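Local coordinates for Agap007691-pb (Anopheles gambiae, PDB 5C98), which belongs to the serpin family and so may inhibit serine proteases, although its function in the mosquito remains unknown, at residues A[80-85]-A[119-124]; A[88-91]-A[97-100]; A[45-50]-A[67-72]. All coordinates share one frame; numbering follows the deposited sequence.

Contact 1: residues A[80-85]-A[119-124]; sequences EQQQRL and RTFQTT
The amide of Gln-82 and the ring of Phe-121 are the flat groups that meet here, with their planes 75° apart. The amide reaches the ring obliquely, its OE1 lying 3.1 Å from Phe-121 CD1, and Gln-83 CG also comes obliquely to the same CD1. Bent at chi2 (-79°), the Gln-82 chain folds its buried amide into polar company. OE1 takes a bond from a water 2.7 Å away, and that water in turn receives the Gln-122 N-H. A second water joins Gln-82 NE2 to Gln-122 O, while NE2 also donates to Leu-48 O on helix 43-51. Gln-83 makes the direct bond: NE2 gives to Thr-120 O at 3.2 Å, bent to 142° and arriving from above the carbonyl plane. The two side chains cross at about a right angle, with Gln-83 NE2 3.3 Å from Thr-120 CG2. Thr-120 OG1 turns back to Arg-115 O. A third water links Gln-83 O to Gln-122 OE1. One direct bond and three water bridges, several ending on backbone atoms, thus join helix 75-89 to the loop that carries the chain from helix 111-119 into strand 124-128, in the helical layer over one side of the main serpin sheet.

Contact 2: residues A[88-91]-A[97-100]; sequences QLHD and ALSF
His-90 follows the last turn of helix 75-89 and brings its imidazole up to Ala-97 and Leu-98 of strand 95-104, closing a short helix-to-strand connection in the serpin fold. With CG anti to the backbone N (chi1 -179°), the side chain runs from the helix end toward the strand. His-90 CB starts 3.8 Å from Ala-97 O, and CG stays near the same carbonyl. His-90 ND1 is the polar point of the contact: it accepts the backbone N-H of Ala-97 at 3.1 Å with an angle of 159°, and the donor nitrogen lies in the ring plane, at the edge. Accepting this N-H is consistent with an imidazole that has no proton on ND1. Leu-98 makes backbone bonds with Gly-174, a residue of the neighbouring strand 169-177, whereas the Ala-97 N-H is taken up by a side chain. Farther out, His-90 CE1 touches Leu-98 CD2 at 3.7 Å, an oblique approach that continues to His-90 NE2, 4.1 Å from the same methyl. Gln-122, from the loop before strand 124-128, also packs on this imidazole. Leu-89, one residue earlier, supplies the apolar half. It lies among Tyr-44, His-45 and Leu-48 of helix 43-51, and His-45 also touches Ala-97, so the alanine methyl is buried between strand 95-104 and helices 43-51 and 75-89. There Ala-97 CB sits 3.6 Å from Leu-89 CD2 and 3.8 Å from Leu-89 CG.

Contact 3: residues A[45-50]-A[67-72]; sequences HVRLAL and VAFGLP
Arg-47 NH2 is gripped twice, by Gln-81 OE1 of helix 75-89 and by a water 3.0 Å away that passes the link on to Phe-69 O, 2.8 Å from the water. It belongs to a buried helix-helix junction of the serpin fold, where the second half of helix 43-51 meets the C-terminal end of helix 59-69 and the residues just after it. The carbonyl of Phe-69 stands over one face of the guanidinium, and a peptide oxygen at a helix C terminus would probably suit the positive charge. Chi1 near 168° sets Arg-47 CG anti to the backbone N, and a bend at chi2 then takes the chain alongside Phe-69, the two side chains sliding past each other in opposite directions. The first carbons therefore lie on the ring: Arg-47 CB makes a CH-pi contact over the face, 4.0 Å from the Phe-69 centroid and 28° off the normal, and Arg-47 CG comes to 3.6 Å from Phe-69 CG. Ala-68 CB covers the centre of the opposite face, so the phenyl is held between the aliphatic start of the arginine and its own helix. Phe-24 adds an edge-to-face contact. At the edge of the ring Leu-50 CD2 lies near its plane, though Leu-50 was modelled in two conformers and this detail is less certain. After Phe-69 the chain leaves the helix through Gly-70 with positive phi, and the tip of Leu-71 then reaches the arginine, Leu-71 CD2 lying 3.9 Å from Arg-47 NH2.

In the fold
From the N terminus, contact 3 closes first: helix 43-51 runs out, the chain returns through helix 59-69, and the loop shuts at 67-72. Contacts 1 and 2 come after it in series and share helix 75-89. Contact 2 closes the short turn from that helix into strand 95-104 and is nested inside the larger loop of contact 1, which closes where the chain enters strand 124-128. Helix 43-51 borders all three, with Leu-48 packing on Leu-85. A hydrogen bond between Thr-123 OG1 and Ser-99 OG joins contacts 1 and 2. Together they join helices 43-51, 59-69 and 75-89 and link the last to strand 95-104 and the loop into its parallel neighbour 124-128.

Contact 1: residues A[80-85]-A[119-124]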
loop_
_atom_site.group_PDB
_atom_site.type_symbol
_atom_site.label_atom_id
_atom_site.label_comp_id
_atom_site.label_asym_id
_atom_site.label_seq_id
_atom_site.Cartn_x
_atom_site.Cartn_y
_atom_site.Cartn_z
ATOM N N GLU A 80 -16.931 10.007 10.588
ATOM C CA GLU A 80 -15.980 10.614 11.517
ATOM C C GLU A 80 -14.743 9.740 11.689
ATOM O O GLU A 80 -13.617 10.252 11.795
ATOM C CB GLU A 80 -16.649 10.856 12.866
ATOM C CG GLU A 80 -17.717 11.948 12.816
ATOM C CD GLU A 80 -18.158 12.437 14.191
ATOM O OE1 GLU A 80 -17.912 11.736 15.194
ATOM O OE2 GLU A 80 -18.746 13.535 14.263
ATOM N N GLN A 81 -14.933 8.422 11.728
ATOM C CA GLN A 81 -13.798 7.509 11.853
ATOM C C GLN A 81 -12.889 7.612 10.627
ATOM O O GLN A 81 -11.660 7.683 10.750
ATOM C CB GLN A 81 -14.308 6.081 12.046
ATOM C CG GLN A 81 -13.228 4.990 12.065
ATOM C CD GLN A 81 -13.809 3.574 11.953
ATOM O OE1 GLN A 81 -14.001 3.052 10.866
ATOM N NE2 GLN A 81 -14.111 2.975 13.091
ATOM N N GLN A 82 -13.472 7.609 9.435
ATOM C CA GLN A 82 -12.656 7.708 8.234
ATOM C C GLN A 82 -11.827 8.984 8.279
ATOM O O GLN A 82 -10.629 8.964 7.984
ATOM C CB GLN A 82 -13.548 7.684 6.993
ATOM C CG GLN A 82 -12.811 7.475 5.678
ATOM C CD GLN A 82 -12.131 8.715 5.140
ATOM O OE1 GLN A 82 -12.366 9.832 5.596
ATOM N NE2 GLN A 82 -11.318 8.526 4.137
ATOM N N GLN A 83 -12.446 10.088 8.686
ATOM C CA GLN A 83 -11.755 11.375 8.688
ATOM C C GLN A 83 -10.565 11.339 9.631
ATOM O O GLN A 83 -9.484 11.831 9.310
ATOM C CB GLN A 83 -12.721 12.487 9.110
ATOM C CG GLN A 83 -13.745 12.855 8.069
ATOM C CD GLN A 83 -14.721 13.890 8.572
ATOM O OE1 GLN A 83 -15.512 13.634 9.480
ATOM N NE2 GLN A 83 -14.628 15.088 8.025
ATOM N N ARG A 84 -10.777 10.817 10.833
ATOM C CA ARG A 84 -9.720 10.760 11.832
ATOM C C ARG A 84 -8.582 9.865 11.359
ATOM O O ARG A 84 -7.400 10.219 11.477
ATOM C CB ARG A 84 -10.332 10.246 13.141
ATOM C CG ARG A 84 -9.393 10.197 14.322
ATOM C CD ARG A 84 -10.156 9.820 15.603
ATOM N NE ARG A 84 -10.813 8.519 15.502
ATOM C CZ ARG A 84 -10.196 7.352 15.664
ATOM N NH1 ARG A 84 -8.897 7.317 15.928
ATOM N NH2 ARG A 84 -10.875 6.216 15.562
ATOM N N LEU A 85 -8.919 8.695 10.829
ATOM C CA LEU A 85 -7.881 7.755 10.420
ATOM C C LEU A 85 -7.109 8.263 9.216
ATOM O O LEU A 85 -5.884 8.088 9.146
ATOM C CB LEU A 85 -8.500 6.401 10.115
ATOM C CG LEU A 85 -9.129 5.695 11.324
ATOM C CD1 LEU A 85 -9.687 4.366 10.860
ATOM C CD2 LEU A 85 -8.157 5.471 12.461
ATOM N N ARG A 119 -16.588 18.799 0.675
ATOM C CA ARG A 119 -16.577 19.603 1.887
ATOM C C ARG A 119 -16.411 18.809 3.176
ATOM O O ARG A 119 -16.468 19.412 4.249
ATOM C CB ARG A 119 -17.843 20.498 1.967
ATOM C CG ARG A 119 -18.148 21.243 0.642
ATOM C CD ARG A 119 -19.299 22.275 0.733
ATOM N NE ARG A 119 -20.563 21.682 1.163
ATOM C CZ ARG A 119 -21.512 21.219 0.351
ATOM N NH1 ARG A 119 -21.373 21.267 -0.966
ATOM N NH2 ARG A 119 -22.621 20.708 0.869
ATOM N N THR A 120 -16.198 17.487 3.115
ATOM C CA THR A 120 -16.023 16.675 4.319
ATOM C C THR A 120 -14.735 15.851 4.250
ATOM O O THR A 120 -13.833 16.021 5.075
ATOM C CB THR A 120 -17.217 15.732 4.537
ATOM O OG1 THR A 120 -18.443 16.468 4.434
ATOM C CG2 THR A 120 -17.137 15.086 5.894
ATOM N N PHE A 121 -14.641 14.944 3.283
ATOM C CA PHE A 121 -13.498 14.044 3.214
ATOM C C PHE A 121 -12.283 14.754 2.637
ATOM O O PHE A 121 -12.398 15.688 1.840
ATOM C CB PHE A 121 -13.827 12.844 2.321
ATOM C CG PHE A 121 -14.834 11.902 2.899
ATOM C CD1 PHE A 121 -14.697 11.389 4.197
ATOM C CD2 PHE A 121 -15.916 11.515 2.144
ATOM C CE1 PHE A 121 -15.652 10.505 4.704
ATOM C CE2 PHE A 121 -16.841 10.646 2.644
ATOM C CZ PHE A 121 -16.707 10.135 3.907
ATOM N N GLN A 122 -11.109 14.291 3.057
ATOM C CA GLN A 122 -9.808 14.729 2.547
ATOM C C GLN A 122 -9.563 13.938 1.272
ATOM O O GLN A 122 -9.046 12.819 1.293
ATOM C CB GLN A 122 -8.777 14.443 3.630
ATOM C CG GLN A 122 -7.334 14.691 3.406
ATOM C CD GLN A 122 -6.542 14.302 4.668
ATOM O OE1 GLN A 122 -7.102 14.188 5.781
ATOM N NE2 GLN A 122 -5.250 14.084 4.499
ATOM N N THR A 123 -9.994 14.518 0.156
ATOM C CA THR A 123 -9.891 13.898 -1.152
ATOM C C THR A 123 -10.050 15.007 -2.182
ATOM O O THR A 123 -10.348 16.155 -1.849
ATOM C CB THR A 123 -10.933 12.774 -1.335
ATOM O OG1 THR A 123 -10.603 12.008 -2.497
ATOM C CG2 THR A 123 -12.350 13.307 -1.485
ATOM N N THR A 124 -9.822 14.649 -3.442
ATOM C CA THR A 124 -10.042 15.541 -4.570
ATOM C C THR A 124 -10.867 14.806 -5.616
ATOM O O THR A 124 -10.570 13.657 -5.959
ATOM C CB THR A 124 -8.705 16.029 -5.148
ATOM O OG1 THR A 124 -8.073 16.912 -4.197
ATOM C CG2 THR A 124 -8.937 16.827 -6.414
HETATM O O HOH W 1 -11.073 12.168 5.054
HETATM O O HOH W 2 -9.594 10.766 3.055
HETATM O O HOH W 3 -9.519 13.327 7.034
#

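Contact 2: residues A[88-91]-A[97-100]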
loop_
_atom_site.group_PDB
_atom_site.type_symbol
_atom_site.label_atom_id
_atom_site.label_comp_id
_atom_site.label_asym_id
_atom_site.label_seq_id
_atom_site.Cartn_x
_atom_site.Cartn_y
_atom_site.Cartn_z
ATOM N N GLN A 88 -4.619 10.971 10.269
ATOM C CA GLN A 88 -3.470 10.408 10.969
ATOM C C GLN A 88 -2.493 9.745 9.999
ATOM O O GLN A 88 -1.276 9.829 10.189
ATOM C CB GLN A 88 -3.987 9.413 12.013
ATOM C CG GLN A 88 -2.963 8.509 12.653
ATOM C CD GLN A 88 -3.578 7.632 13.738
ATOM O OE1 GLN A 88 -3.280 7.799 14.920
ATOM N NE2 GLN A 88 -4.451 6.698 13.342
ATOM N N LEU A 89 -3.006 9.112 8.943
ATOM C CA LEU A 89 -2.167 8.363 8.006
ATOM C C LEU A 89 -1.350 9.296 7.134
ATOM O O LEU A 89 -0.136 9.132 6.998
ATOM C CB LEU A 89 -3.043 7.487 7.114
ATOM C CG LEU A 89 -2.248 6.704 6.054
ATOM C CD1 LEU A 89 -1.179 5.826 6.689
ATOM C CD2 LEU A 89 -3.169 5.897 5.191
ATOM N N HIS A 90 -2.005 10.238 6.477
ATOM C CA HIS A 90 -1.309 11.161 5.605
ATOM C C HIS A 90 -0.484 12.109 6.460
ATOM O O HIS A 90 -1.011 12.775 7.359
ATOM C CB HIS A 90 -2.325 11.916 4.762
ATOM C CG HIS A 90 -1.701 12.873 3.812
ATOM N ND1 HIS A 90 -0.955 12.476 2.729
ATOM C CD2 HIS A 90 -1.674 14.222 3.814
ATOM C CE1 HIS A 90 -0.521 13.543 2.086
ATOM N NE2 HIS A 90 -0.947 14.615 2.726
ATOM N N ASP A 91 0.818 12.154 6.218
ATOM C CA ASP A 91 1.731 12.812 7.135
ATOM C C ASP A 91 2.832 13.491 6.326
ATOM O O ASP A 91 4.002 13.083 6.337
ATOM C CB ASP A 91 2.284 11.800 8.139
ATOM C CG ASP A 91 3.126 12.438 9.210
ATOM O OD1 ASP A 91 3.027 13.666 9.379
ATOM O OD2 ASP A 91 3.878 11.698 9.899
ATOM N N ALA A 97 -0.532 9.668 1.563
ATOM C CA ALA A 97 -1.636 8.759 1.258
ATOM C C ALA A 97 -2.759 9.638 0.735
ATOM O O ALA A 97 -3.425 10.332 1.514
ATOM C CB ALA A 97 -2.071 7.981 2.487
ATOM N N LEU A 98 -2.957 9.597 -0.582
ATOM C CA LEU A 98 -3.811 10.551 -1.275
ATOM C C LEU A 98 -4.784 9.809 -2.165
ATOM O O LEU A 98 -4.360 8.988 -2.989
ATOM C CB LEU A 98 -2.976 11.502 -2.135
ATOM C CG LEU A 98 -2.041 12.458 -1.385
ATOM C CD1 LEU A 98 -0.931 12.987 -2.317
ATOM C CD2 LEU A 98 -2.849 13.588 -0.772
ATOM N N SER A 99 -6.064 10.089 -2.011
ATOM C CA SER A 99 -7.087 9.571 -2.904
ATOM C C SER A 99 -7.515 10.624 -3.914
ATOM O O SER A 99 -7.423 11.833 -3.682
ATOM C CB SER A 99 -8.308 9.086 -2.140
ATOM O OG SER A 99 -8.881 10.129 -1.375
ATOM N N PHE A 100 -8.038 10.136 -5.036
ATOM C CA PHE A 100 -8.445 11.000 -6.132
ATOM C C PHE A 100 -9.606 10.298 -6.810
ATOM O O PHE A 100 -9.596 9.065 -6.960
ATOM C CB PHE A 100 -7.261 11.171 -7.080
ATOM C CG PHE A 100 -7.495 12.110 -8.209
ATOM C CD1 PHE A 100 -7.436 13.470 -7.990
ATOM C CD2 PHE A 100 -7.771 11.647 -9.489
ATOM C CE1 PHE A 100 -7.657 14.383 -9.025
ATOM C CE2 PHE A 100 -7.979 12.548 -10.531
ATOM C CZ PHE A 100 -7.946 13.913 -10.302
#

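Contact 3: residues A[45-50]-A[67-72]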
loop_
_atom_site.group_PDB
_atom_site.type_symbol
_atom_site.label_atom_id
_atom_site.label_comp_id
_atom_site.label_asym_id
_atom_site.label_seq_id
_atom_site.Cartn_x
_atom_site.Cartn_y
_atom_site.Cartn_z
ATOM N N HIS A 45 -5.039 1.961 3.056
ATOM C CA HIS A 45 -5.579 3.066 2.280
ATOM C C HIS A 45 -6.672 2.616 1.311
ATOM O O HIS A 45 -7.567 3.407 0.991
ATOM C CB HIS A 45 -4.497 3.855 1.598
ATOM C CG HIS A 45 -4.961 5.200 1.178
ATOM N ND1 HIS A 45 -5.001 5.601 -0.135
ATOM C CD2 HIS A 45 -5.404 6.238 1.913
ATOM C CE1 HIS A 45 -5.470 6.839 -0.191
ATOM N NE2 HIS A 45 -5.732 7.244 1.040
ATOM N N VAL A 46 -6.633 1.365 0.842
ATOM C CA VAL A 46 -7.768 0.819 0.093
ATOM C C VAL A 46 -9.039 0.977 0.924
ATOM O O VAL A 46 -10.060 1.477 0.446
ATOM C CB VAL A 46 -7.495 -0.644 -0.311
ATOM C CG1 VAL A 46 -8.765 -1.374 -0.757
ATOM C CG2 VAL A 46 -6.418 -0.748 -1.377
ATOM N N ARG A 47 -8.982 0.548 2.183
ATOM C CA ARG A 47 -10.107 0.681 3.113
ATOM C C ARG A 47 -10.497 2.142 3.300
ATOM O O ARG A 47 -11.688 2.497 3.226
ATOM C CB ARG A 47 -9.764 -0.008 4.449
ATOM C CG ARG A 47 -10.737 0.305 5.585
ATOM C CD ARG A 47 -10.237 1.451 6.436
ATOM N NE ARG A 47 -11.119 1.688 7.583
ATOM C CZ ARG A 47 -11.067 0.985 8.710
ATOM N NH1 ARG A 47 -10.180 0.011 8.863
ATOM N NH2 ARG A 47 -11.893 1.286 9.712
ATOM N N LEU A 48 -9.518 3.008 3.548
ATOM C CA LEU A 48 -9.862 4.392 3.852
ATOM C C LEU A 48 -10.493 5.075 2.654
ATOM O O LEU A 48 -11.470 5.840 2.798
ATOM C CB LEU A 48 -8.635 5.168 4.323
ATOM C CG LEU A 48 -8.171 4.745 5.710
ATOM C CD1 LEU A 48 -6.822 5.357 5.985
ATOM C CD2 LEU A 48 -9.149 5.141 6.832
ATOM N N ALA A 49 -9.932 4.848 1.474
ATOM C CA ALA A 49 -10.457 5.512 0.290
ATOM C C ALA A 49 -11.841 4.972 -0.062
ATOM O O ALA A 49 -12.779 5.736 -0.306
ATOM C CB ALA A 49 -9.497 5.368 -0.886
ATOM N N LEU A 50 -11.993 3.656 -0.091
ATOM C CA LEU A 50 -13.274 3.096 -0.466
ATOM C C LEU A 50 -14.355 3.451 0.551
ATOM O O LEU A 50 -15.528 3.590 0.185
ATOM C CB LEU A 50 -13.094 1.588 -0.661
ATOM C CG LEU A 50 -14.172 0.806 -1.382
ATOM C CD1 LEU A 50 -14.576 1.472 -2.692
ATOM C CD2 LEU A 50 -13.686 -0.614 -1.617
ATOM N N VAL A 67 -18.406 -6.081 6.583
ATOM C CA VAL A 67 -17.676 -7.342 6.701
ATOM C C VAL A 67 -16.197 -7.128 6.417
ATOM O O VAL A 67 -15.324 -7.542 7.193
ATOM C CB VAL A 67 -18.281 -8.374 5.738
ATOM C CG1 VAL A 67 -17.475 -9.672 5.776
ATOM C CG2 VAL A 67 -19.719 -8.653 6.114
ATOM N N ALA A 68 -15.895 -6.489 5.295
ATOM C CA ALA A 68 -14.512 -6.385 4.839
ATOM C C ALA A 68 -13.666 -5.540 5.779
ATOM O O ALA A 68 -12.510 -5.878 6.063
ATOM C CB ALA A 68 -14.474 -5.771 3.435
ATOM N N PHE A 69 -14.200 -4.413 6.224
ATOM C CA PHE A 69 -13.433 -3.386 6.907
ATOM C C PHE A 69 -13.871 -3.151 8.346
ATOM O O PHE A 69 -13.220 -2.375 9.050
ATOM C CB PHE A 69 -13.575 -2.040 6.167
ATOM C CG PHE A 69 -13.260 -2.092 4.683
ATOM C CD1 PHE A 69 -12.125 -2.740 4.212
ATOM C CD2 PHE A 69 -14.112 -1.473 3.763
ATOM C CE1 PHE A 69 -11.855 -2.766 2.870
ATOM C CE2 PHE A 69 -13.873 -1.523 2.421
ATOM C CZ PHE A 69 -12.711 -2.161 1.966
ATOM N N GLY A 70 -14.971 -3.752 8.794
ATOM C CA GLY A 70 -15.465 -3.499 10.134
ATOM C C GLY A 70 -16.052 -2.120 10.337
ATOM O O GLY A 70 -16.067 -1.623 11.465
ATOM N N LEU A 71 -16.562 -1.494 9.282
ATOM C CA LEU A 71 -17.103 -0.147 9.413
ATOM C C LEU A 71 -18.304 -0.131 10.359
ATOM O O LEU A 71 -19.095 -1.087 10.382
ATOM C CB LEU A 71 -17.547 0.371 8.049
ATOM C CG LEU A 71 -16.475 0.453 6.989
ATOM C CD1 LEU A 71 -16.941 1.330 5.816
ATOM C CD2 LEU A 71 -15.135 0.987 7.536
ATOM N N PRO A 72 -18.481 0.942 11.136
ATOM C CA PRO A 72 -19.662 1.057 12.002
ATOM C C PRO A 72 -20.962 1.050 11.213
ATOM O O PRO A 72 -21.057 1.624 10.124
ATOM C CB PRO A 72 -19.459 2.413 12.692
ATOM C CG PRO A 72 -18.008 2.631 12.687
ATOM C CD PRO A 72 -17.504 2.015 11.398
HETATM O O HOH W 4 -12.301 -1.132 11.383
#